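Local coordinates for chain length determinant protein (Shigella flexneri, PDB 4E2H) that probably sets the length of lipopolysaccharide O-antigen chains, acting at the inner membrane through the periplasmic domain described here, at residues L133-S136 against L137-Q140; S206-Y209 against Y210-Q214; V143-E146 against Q147-R151. One frame throughout, in Å; residues are numbered along the deposited sequence.

Contact 1. Residues L133-S136 against L137-Q140; sequences LQDS and LRTQ
Asp135 and Arg138, one helical turn apart, lie side by side and point the same way, joined by a salt bridge from Arg138 NH2 to Asp135 OD1 at 2.8 Å. The bond is weak, its N-H...O angle being 129°; with the carboxylate and guanidinium planes 67° apart, NH2 alone makes the bond, without a flat two-pronged pairing. Arg138 first runs out extended from its backbone, then folds at CG-CD (chi3 14°, almost eclipsed), which swings the guanidinium back over the preceding turn. The fold brings Arg138 NH2 to 3.3 Å from Asp135 CA, and one guanidinium face looks down on Asp135 O. That carbonyl is spoken for by the backbone, with Thr139 N 2.8 Å from Asp135 O in a nearly straight bond. The neighbouring turn closes likewise, Arg138 N donating to Gln134 O at 2.8 Å. In the assembly, Arg138 and Thr139 pack on Asp218 of the second subunit, and Asp135 on its Asn30. Such an i to i+3 acid-arginine pair along a regular alpha-helical surface is here a feature of the long helix 97-164 that spans the elongated periplasmic domain.

Contact 2. Residues S206-Y209 against Y210-Q214; sequences SPNY and YQTRQ
Tyr209 and Tyr210 are neighbours in sequence, yet their rings meet as an offset edge-to-face pair: the edge of Tyr209 is directed at the face of Tyr210, with centroids 5.6 Å apart and planes at 73°. Tyr209 CD2 comes to 3.8 Å from Tyr210 CD1. The two first torsions differ. In Tyr209, CG is anti to the backbone nitrogen (chi1 174°), whereas in Tyr210 it sits beside the nitrogen (chi1 -53°), which turns the second ring back along the helix until its CD2 atom lies 3.9 Å from Ser206 O. Both tyrosines are buried, and Phe205 stacks on the Tyr209 ring while Glu141 takes the hydrogen bond of its hydroxyl. Arg213 joins this packed side obliquely, with NH1 3.7 Å from Tyr209 CE2, and its other terminal nitrogen, NH2, forms a salt bridge with Glu146 of the third subunit.

Most of residues 206-214 belong to the first turns of helix 207-219, the shorter helix that lies against the long helix 97-164. Proline near the start suits this position, since it has no N-H to offer but supplies a carbonyl: Gln211 N bonds to Pro207 O at 3.2 Å. At the next residue, Asn208 O takes two donors, Thr212 N at 3.0 Å and, weakly, Thr212 OG1 at 3.1 Å, so the threonine side chain reinforces the backbone bond to the same oxygen.

Looser packing marks the side formed by Pro207 and Gln211, both exposed. There the extended Gln211 chain merely brushes the turn before it, its CG 3.6 Å from Pro207 O, and the third subunit approaches through Gln147 on Pro207 and Val143 on Gln211.

Contact 3. Residues V143-E146 against Q147-R151; sequences VAQE and QKDLR
Four successive i to i+4 backbone bonds run through residues 143-150, from Gln147 N to Val143 O at 3.0 Å through to Leu150 N to Glu146 O at 3.0 Å, the latter nearly straight at 171°. Among the side chains, Gln145 and Asp149 meet one turn apart. Gln145 is bent about its CB-CG bond (chi2 73°), which brings its amide across the carboxylate, the two planes 80° apart, and Gln145 NE2 comes within 3.4 Å of Asp149 OD1. Asp149 OD1 is modelled 2.9 Å from Gln145 O, two acceptors too close for comfort, so the placement of the carboxylate is doubtful. On another side of the helix, Gln147 CG, placed beside its own backbone N by the first torsion, rests 3.3 Å from Val143 O. Lys148 reaches past Gln145 toward a weak hydrogen bond from its NZ to Arg201 O, and its charge nearby would probably help Asp149 stay ionised. Glu146 is engaged across the subunit boundary, in a salt bridge with Arg213 of the second subunit, whose Tyr210 packs on Glu146 and Gln147. The charge of Glu146 is therefore paired between subunits rather than within its own helix.

In the fold
Along the chain the order is contact 1, contact 3, contact 2. The first two occupy neighbouring parts of helix 97-164, their centres 16 Å apart, whereas 206-214 belongs to the later helix 207-219, which returns beside the long one. Contacts 1 and 2, centred 10 Å apart, touch directly: Leu137 packs on Tyr209 and Thr212, joining the short helix to the long one. Contacts 2 and 3 do not touch within a chain, being about 7 Å apart at their nearest atoms. Between chains they meet, however, through Arg213 and Glu146, which ties the helix-helix unit of one subunit to the long helix of another in the three-chain assembly.

Contact 1. Residues L133-S136 against L137-Q140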
loop_
_atom_site.group_PDB
_atom_site.type_symbol
_atom_site.label_atom_id
_atom_site.label_comp_id
_atom_site.label_asym_id
_atom_site.label_seq_id
_atom_site.Cartn_x
_atom_site.Cartn_y
_atom_site.Cartn_z
ATOM N N LEU C 133 11.518 -2.387 -0.299
ATOM C CA LEU C 133 11.966 -2.097 1.055
ATOM C C LEU C 133 13.495 -2.121 1.200
ATOM O O LEU C 133 14.072 -1.200 1.777
ATOM C CB LEU C 133 11.311 -3.027 2.065
ATOM C CG LEU C 133 9.787 -2.870 2.148
ATOM C CD1 LEU C 133 9.232 -3.593 3.365
ATOM C CD2 LEU C 133 9.382 -1.397 2.162
ATOM N N GLN C 134 14.144 -3.171 0.706
ATOM C CA GLN C 134 15.592 -3.231 0.770
ATOM C C GLN C 134 16.169 -1.890 0.309
ATOM O O GLN C 134 17.035 -1.340 0.975
ATOM C CB GLN C 134 16.132 -4.439 -0.001
ATOM C CG GLN C 134 15.847 -5.765 0.721
ATOM C CD GLN C 134 15.968 -6.985 -0.190
ATOM O OE1 GLN C 134 15.872 -6.864 -1.427
ATOM N NE2 GLN C 134 16.187 -8.171 0.414
ATOM N N ASP C 135 15.629 -1.335 -0.773
ATOM C CA ASP C 135 15.942 0.039 -1.155
ATOM C C ASP C 135 15.905 0.960 0.048
ATOM O O ASP C 135 16.929 1.479 0.487
ATOM C CB ASP C 135 14.931 0.589 -2.165
ATOM C CG ASP C 135 15.089 -0.006 -3.553
ATOM O OD1 ASP C 135 15.833 -1.006 -3.701
ATOM O OD2 ASP C 135 14.454 0.528 -4.502
ATOM N N SER C 136 14.704 1.167 0.574
ATOM C CA SER C 136 14.490 2.177 1.590
ATOM C C SER C 136 15.328 1.907 2.832
ATOM O O SER C 136 15.533 2.802 3.653
ATOM C CB SER C 136 13.020 2.274 1.963
ATOM O OG SER C 136 12.895 2.782 3.284
ATOM N N LEU C 137 15.795 0.674 2.993
ATOM C CA LEU C 137 16.738 0.404 4.072
ATOM C C LEU C 137 18.128 0.891 3.658
ATOM O O LEU C 137 18.692 1.797 4.263
ATOM C CB LEU C 137 16.793 -1.081 4.414
ATOM C CG LEU C 137 15.669 -1.617 5.303
ATOM C CD1 LEU C 137 16.012 -3.022 5.745
ATOM C CD2 LEU C 137 15.478 -0.707 6.500
ATOM N N ARG C 138 18.672 0.280 2.614
ATOM C CA ARG C 138 19.961 0.674 2.102
ATOM C C ARG C 138 20.093 2.191 2.067
ATOM O O ARG C 138 21.080 2.748 2.557
ATOM C CB ARG C 138 20.182 0.104 0.708
ATOM C CG ARG C 138 21.448 0.616 0.073
ATOM C CD ARG C 138 21.712 -0.030 -1.274
ATOM N NE ARG C 138 20.538 -0.726 -1.795
ATOM C CZ ARG C 138 19.599 -0.172 -2.562
ATOM N NH1 ARG C 138 19.678 1.115 -2.911
ATOM N NH2 ARG C 138 18.572 -0.910 -2.972
ATOM N N THR C 139 19.108 2.863 1.485
ATOM C CA THR C 139 19.154 4.321 1.413
ATOM C C THR C 139 19.300 4.977 2.785
ATOM O O THR C 139 20.094 5.927 2.963
ATOM C CB THR C 139 17.914 4.898 0.735
ATOM O OG1 THR C 139 18.000 4.671 -0.683
ATOM C CG2 THR C 139 17.786 6.417 1.039
ATOM N N GLN C 140 18.532 4.471 3.746
ATOM C CA GLN C 140 18.529 5.014 5.095
ATOM C C GLN C 140 19.796 4.598 5.835
ATOM O O GLN C 140 20.222 5.258 6.782
ATOM C CB GLN C 140 17.294 4.540 5.847
ATOM C CG GLN C 140 16.193 5.550 5.852
ATOM C CD GLN C 140 14.994 5.092 6.651
ATOM O OE1 GLN C 140 14.575 3.928 6.568
ATOM N NE2 GLN C 140 14.433 6.004 7.443
#

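Contact 2. Residues S206-Y209 against Y210-Q214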
loop_
_atom_site.group_PDB
_atom_site.type_symbol
_atom_site.label_atom_id
_atom_site.label_comp_id
_atom_site.label_asym_id
_atom_site.label_seq_id
_atom_site.Cartn_x
_atom_site.Cartn_y
_atom_site.Cartn_z
ATOM N N SER C 206 15.915 6.818 12.005
ATOM C CA SER C 206 14.512 7.185 12.179
ATOM C C SER C 206 13.688 5.990 12.696
ATOM O O SER C 206 14.008 4.832 12.411
ATOM C CB SER C 206 13.948 7.686 10.843
ATOM O OG SER C 206 12.860 8.579 11.024
ATOM N N PRO C 207 12.628 6.265 13.467
ATOM C CA PRO C 207 11.775 5.163 13.924
ATOM C C PRO C 207 11.255 4.392 12.719
ATOM O O PRO C 207 11.076 3.171 12.798
ATOM C CB PRO C 207 10.620 5.874 14.627
ATOM C CG PRO C 207 11.182 7.259 14.966
ATOM C CD PRO C 207 12.090 7.584 13.842
ATOM N N ASN C 208 11.029 5.099 11.613
ATOM C CA ASN C 208 10.623 4.458 10.376
ATOM C C ASN C 208 11.601 3.389 9.923
ATOM O O ASN C 208 11.241 2.470 9.181
ATOM C CB ASN C 208 10.489 5.467 9.244
ATOM C CG ASN C 208 10.351 4.786 7.888
ATOM O OD1 ASN C 208 11.338 4.607 7.160
ATOM N ND2 ASN C 208 9.120 4.369 7.557
ATOM N N TYR C 209 12.852 3.529 10.332
ATOM C CA TYR C 209 13.852 2.562 9.952
ATOM C C TYR C 209 13.589 1.245 10.661
ATOM O O TYR C 209 13.695 0.181 10.048
ATOM C CB TYR C 209 15.243 3.055 10.292
ATOM C CG TYR C 209 16.288 2.010 10.043
ATOM C CD1 TYR C 209 16.701 1.706 8.754
ATOM C CD2 TYR C 209 16.853 1.314 11.092
ATOM C CE1 TYR C 209 17.671 0.730 8.522
ATOM C CE2 TYR C 209 17.822 0.346 10.875
ATOM C CZ TYR C 209 18.229 0.054 9.593
ATOM O OH TYR C 209 19.199 -0.916 9.386
ATOM N N TYR C 210 13.257 1.301 11.950
ATOM C CA TYR C 210 12.976 0.061 12.668
ATOM C C TYR C 210 11.688 -0.610 12.178
ATOM O O TYR C 210 11.642 -1.834 12.075
ATOM C CB TYR C 210 12.968 0.270 14.187
ATOM C CG TYR C 210 14.227 0.938 14.657
ATOM C CD1 TYR C 210 15.461 0.330 14.466
ATOM C CD2 TYR C 210 14.195 2.188 15.274
ATOM C CE1 TYR C 210 16.646 0.956 14.866
ATOM C CE2 TYR C 210 15.369 2.822 15.694
ATOM C CZ TYR C 210 16.594 2.198 15.478
ATOM O OH TYR C 210 17.770 2.798 15.877
ATOM N N GLN C 211 10.657 0.179 11.867
ATOM C CA GLN C 211 9.392 -0.384 11.368
ATOM C C GLN C 211 9.637 -1.098 10.059
ATOM O O GLN C 211 9.218 -2.241 9.852
ATOM C CB GLN C 211 8.351 0.704 11.107
ATOM C CG GLN C 211 7.909 1.482 12.323
ATOM C CD GLN C 211 6.953 2.598 11.953
ATOM O OE1 GLN C 211 6.365 2.583 10.866
ATOM N NE2 GLN C 211 6.802 3.584 12.845
ATOM N N THR C 212 10.303 -0.382 9.163
ATOM C CA THR C 212 10.654 -0.906 7.868
ATOM C C THR C 212 11.420 -2.220 8.032
ATOM O O THR C 212 11.133 -3.206 7.348
ATOM C CB THR C 212 11.493 0.129 7.098
ATOM O OG1 THR C 212 10.621 1.093 6.481
ATOM C CG2 THR C 212 12.340 -0.563 6.063
ATOM N N ARG C 213 12.362 -2.252 8.971
ATOM C CA ARG C 213 13.236 -3.418 9.125
ATOM C C ARG C 213 12.480 -4.655 9.581
ATOM O O ARG C 213 12.781 -5.776 9.160
ATOM C CB ARG C 213 14.379 -3.125 10.107
ATOM C CG ARG C 213 15.293 -4.319 10.308
ATOM C CD ARG C 213 16.729 -3.906 10.618
ATOM N NE ARG C 213 17.149 -4.473 11.896
ATOM C CZ ARG C 213 17.214 -3.789 13.035
ATOM N NH1 ARG C 213 16.920 -2.492 13.050
ATOM N NH2 ARG C 213 17.592 -4.395 14.154
ATOM N N GLN C 214 11.519 -4.438 10.474
ATOM C CA GLN C 214 10.662 -5.505 10.959
ATOM C C GLN C 214 9.742 -5.931 9.829
ATOM O O GLN C 214 9.444 -7.114 9.672
ATOM C CB GLN C 214 9.860 -5.034 12.175
ATOM C CG GLN C 214 8.869 -6.051 12.712
ATOM C CD GLN C 214 9.519 -7.360 13.124
ATOM O OE1 GLN C 214 9.457 -8.356 12.397
ATOM N NE2 GLN C 214 10.139 -7.370 14.300
#

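Contact 3. Residues V143-E146 against Q147-R151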
loop_
_atom_site.group_PDB
_atom_site.type_symbol
_atom_site.label_atom_id
_atom_site.label_comp_id
_atom_site.label_asym_id
_atom_site.label_seq_id
_atom_site.Cartn_x
_atom_site.Cartn_y
_atom_site.Cartn_z
ATOM N N VAL C 143 22.434 7.245 4.462
ATOM C CA VAL C 143 22.185 8.528 5.098
ATOM C C VAL C 143 22.765 8.604 6.501
ATOM O O VAL C 143 23.320 9.638 6.874
ATOM C CB VAL C 143 20.680 8.816 5.209
ATOM C CG1 VAL C 143 20.427 10.008 6.112
ATOM C CG2 VAL C 143 20.081 9.043 3.831
ATOM N N ALA C 144 22.612 7.525 7.281
ATOM C CA ALA C 144 23.052 7.529 8.673
ATOM C C ALA C 144 24.555 7.303 8.806
ATOM O O ALA C 144 25.157 7.730 9.791
ATOM C CB ALA C 144 22.303 6.517 9.483
ATOM N N GLN C 145 25.166 6.638 7.829
ATOM C CA GLN C 145 26.610 6.409 7.875
ATOM C C GLN C 145 27.368 7.675 7.506
ATOM O O GLN C 145 28.497 7.909 7.948
ATOM C CB GLN C 145 27.018 5.300 6.912
ATOM C CG GLN C 145 28.513 5.046 6.916
ATOM C CD GLN C 145 28.969 4.337 8.182
ATOM O OE1 GLN C 145 28.179 3.673 8.860
ATOM N NE2 GLN C 145 30.257 4.458 8.496
ATOM N N GLU C 146 26.748 8.488 6.666
ATOM C CA GLU C 146 27.388 9.720 6.258
ATOM C C GLU C 146 27.105 10.798 7.282
ATOM O O GLU C 146 27.935 11.656 7.538
ATOM C CB GLU C 146 26.974 10.106 4.845
ATOM C CG GLU C 146 27.337 8.988 3.871
ATOM C CD GLU C 146 27.176 9.394 2.408
ATOM O OE1 GLU C 146 26.414 10.367 2.136
ATOM O OE2 GLU C 146 27.807 8.737 1.530
ATOM N N GLN C 147 25.931 10.751 7.887
ATOM C CA GLN C 147 25.694 11.599 9.035
ATOM C C GLN C 147 26.818 11.379 10.039
ATOM O O GLN C 147 27.444 12.328 10.517
ATOM C CB GLN C 147 24.346 11.280 9.668
ATOM C CG GLN C 147 23.202 12.045 9.056
ATOM C CD GLN C 147 23.407 13.552 9.141
ATOM O OE1 GLN C 147 23.920 14.179 8.208
ATOM N NE2 GLN C 147 23.000 14.143 10.263
ATOM N N LYS C 148 27.088 10.116 10.341
ATOM C CA LYS C 148 28.114 9.780 11.316
ATOM C C LYS C 148 29.488 10.246 10.846
ATOM O O LYS C 148 30.188 10.946 11.578
ATOM C CB LYS C 148 28.098 8.281 11.613
ATOM C CG LYS C 148 29.230 7.776 12.476
ATOM C CD LYS C 148 28.979 6.319 12.846
ATOM C CE LYS C 148 30.287 5.579 13.045
ATOM N NZ LYS C 148 30.189 4.152 12.640
ATOM N N ASP C 149 29.866 9.908 9.619
ATOM C CA ASP C 149 31.202 10.277 9.146
ATOM C C ASP C 149 31.474 11.780 9.136
ATOM O O ASP C 149 32.572 12.225 9.493
ATOM C CB ASP C 149 31.518 9.615 7.812
ATOM C CG ASP C 149 31.413 8.108 7.908
ATOM O OD1 ASP C 149 31.217 7.637 9.054
ATOM O OD2 ASP C 149 31.522 7.404 6.875
ATOM N N LEU C 150 30.480 12.563 8.749
ATOM C CA LEU C 150 30.580 14.011 8.943
ATOM C C LEU C 150 30.827 14.374 10.413
ATOM O O LEU C 150 31.666 15.205 10.704
ATOM C CB LEU C 150 29.326 14.740 8.450
ATOM C CG LEU C 150 29.183 16.158 9.024
ATOM C CD1 LEU C 150 30.072 17.124 8.276
ATOM C CD2 LEU C 150 27.720 16.628 8.952
ATOM N N ARG C 151 30.109 13.749 11.340
ATOM C CA ARG C 151 30.310 14.066 12.742
ATOM C C ARG C 151 31.742 13.687 13.114
ATOM O O ARG C 151 32.407 14.447 13.831
ATOM C CB ARG C 151 29.280 13.392 13.639
ATOM C CG ARG C 151 29.333 13.818 15.107
ATOM C CD ARG C 151 29.537 15.348 15.267
ATOM N NE ARG C 151 29.093 15.790 16.598
ATOM C CZ ARG C 151 28.763 17.041 16.928
ATOM N NH1 ARG C 151 28.834 18.012 16.033
ATOM N NH2 ARG C 151 28.365 17.321 18.166
#